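PDB 4G3H: arginase (RocF) from Helicobacter pylori, which probably hydrolyses L-arginine to L-ornithine and urea, using two manganese ions bound in each subunit. Local coordinates for residues Asp116-Ile121 with Asp234-Asp239. Numbering follows the deposited sequence.
Sequences DAHADI and DLDIMD. With MN (manganese (II) ion), chain F; MN (manganese (II) ion), chain E.
The binuclear manganese centre of the arginase fold is built here, where the loops after the neighbouring parallel strands 110-115 and 228-234 bring D116, H118 and D120 up against D234 and D236. Two carboxylates bridge the metals, but in different ways. D116 spends one oxygen on each ion, OD1 at 2.2 Å from the chain F manganese and OD2 at 2.1 Å from the chain E manganese. D234 reaches both ions through OD2 alone, and its longer bond, 2.5 Å, runs from OD2 to the chain E manganese. With CG anti to its backbone N (chi1 -177°), D234 extends its carboxylate to the metals, its plane turned 65° from that of D116.

H118 ND1 and D236 OD2 complete the protein ligands of the chain F ion, and D120 OD2 is the third protein ligand of the chain E ion. D236 OD2 lies at the edge of the imidazole, 3.0 Å from H118 CE1, while A117 CB sits over one ring face toward its rim. The other oxygen of D236 ties the loops directly: A117 N donates to D236 OD1 (3.0 Å, 159°), on the syn side but tilted out of the carboxylate plane. Two Asx turns set the ligands, H118 N donating to D116 OD1 and D236 N to D234 OD1. In the second shell H118 NE2 is hydrogen-bonded to E250 OE2, and D120 OD2 to Y114 OH.

D116 OD2 and D234 OD2 approach to 3.0 Å without a hydrogen bond, as oxygens sharing a cation do. Four buried carboxylates so close together would be expected to repel one another; the two manganese ions probably offset that charge, which is consistent with the two loops depending on the ions for their arrangement.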
# COMPACT_ATOMS: atom_id res chain seq x y z
N ASP A 116 6.65 1.71 5.18
CA ASP A 116 5.71 2.22 6.17
C ASP A 116 6.38 2.40 7.53
O ASP A 116 7.38 1.75 7.83
CB ASP A 116 4.59 1.17 6.29
CG ASP A 116 3.33 1.70 6.92
OD1 ASP A 116 3.39 2.43 7.93
OD2 ASP A 116 2.26 1.33 6.42
N ALA A 117 5.83 3.29 8.34
CA ALA A 117 6.36 3.51 9.68
C ALA A 117 5.78 2.40 10.56
O ALA A 117 6.30 2.13 11.64
CB ALA A 117 5.94 4.88 10.21
N HIS A 118 4.71 1.77 10.08
CA HIS A 118 4.03 0.70 10.82
C HIS A 118 4.04 -0.66 10.12
O HIS A 118 4.21 -0.75 8.91
CB HIS A 118 2.56 1.10 11.07
CG HIS A 118 2.39 2.50 11.55
ND1 HIS A 118 2.18 3.56 10.69
CD2 HIS A 118 2.44 3.03 12.80
CE1 HIS A 118 2.10 4.68 11.39
NE2 HIS A 118 2.26 4.39 12.67
N ALA A 119 3.84 -1.72 10.90
CA ALA A 119 3.82 -3.08 10.38
C ALA A 119 2.42 -3.44 9.88
O ALA A 119 2.25 -4.32 9.03
CB ALA A 119 4.25 -4.06 11.47
N ASP A 120 1.41 -2.75 10.40
CA ASP A 120 0.02 -2.98 10.01
C ASP A 120 -0.42 -4.44 10.10
O ASP A 120 -1.19 -4.92 9.27
CB ASP A 120 -0.23 -2.49 8.57
CG ASP A 120 -0.14 -0.97 8.43
OD1 ASP A 120 -0.20 -0.27 9.46
OD2 ASP A 120 -0.03 -0.48 7.29
N ILE A 121 0.05 -5.14 11.13
CA ILE A 121 -0.31 -6.54 11.30
C ILE A 121 -1.50 -6.68 12.25
O ILE A 121 -2.39 -7.50 12.02
CB ILE A 121 0.88 -7.35 11.85
CG1 ILE A 121 1.97 -7.45 10.78
CG2 ILE A 121 0.42 -8.73 12.29
CD1 ILE A 121 3.26 -8.11 11.25
N ASP A 234 3.49 3.86 2.14
CA ASP A 234 2.75 4.67 3.11
C ASP A 234 3.66 5.88 3.37
O ASP A 234 4.77 5.73 3.85
CB ASP A 234 2.53 3.89 4.41
CG ASP A 234 1.71 4.67 5.43
OD1 ASP A 234 1.78 5.93 5.47
OD2 ASP A 234 1.00 4.02 6.21
N LEU A 235 3.17 7.08 3.07
CA LEU A 235 3.96 8.28 3.24
C LEU A 235 4.48 8.55 4.66
O LEU A 235 5.43 9.31 4.84
CB LEU A 235 3.17 9.49 2.74
CG LEU A 235 2.82 9.47 1.24
CD1 LEU A 235 1.80 10.56 0.92
CD2 LEU A 235 4.09 9.65 0.40
N ASP A 236 3.89 7.92 5.67
CA ASP A 236 4.37 8.16 7.02
C ASP A 236 5.73 7.50 7.27
O ASP A 236 6.23 7.51 8.39
CB ASP A 236 3.34 7.72 8.07
CG ASP A 236 3.08 6.23 8.06
OD1 ASP A 236 3.92 5.44 7.58
OD2 ASP A 236 2.01 5.83 8.57
N ILE A 237 6.32 6.91 6.23
CA ILE A 237 7.63 6.31 6.39
C ILE A 237 8.60 7.48 6.55
O ILE A 237 9.66 7.35 7.16
CB ILE A 237 8.03 5.44 5.17
CG1 ILE A 237 9.42 4.83 5.41
CG2 ILE A 237 8.01 6.27 3.91
CD1 ILE A 237 9.87 3.83 4.36
N MET A 238 8.21 8.63 6.00
CA MET A 238 9.03 9.83 6.12
C MET A 238 8.89 10.35 7.55
O MET A 238 7.84 10.19 8.17
CB MET A 238 8.58 10.91 5.14
CG MET A 238 8.97 10.64 3.69
SD MET A 238 8.53 12.01 2.61
CE MET A 238 6.82 11.62 2.29
N ASP A 239 9.95 10.96 8.07
CA ASP A 239 9.93 11.50 9.42
C ASP A 239 8.69 12.35 9.72
O ASP A 239 8.34 13.23 8.94
CB ASP A 239 11.18 12.33 9.67
CG ASP A 239 11.31 12.73 11.12
OD1 ASP A 239 11.72 11.88 11.94
OD2 ASP A 239 11.00 13.90 11.45
MN MN F . 1.65 3.76 8.43
MN MN E . 0.28 1.73 6.84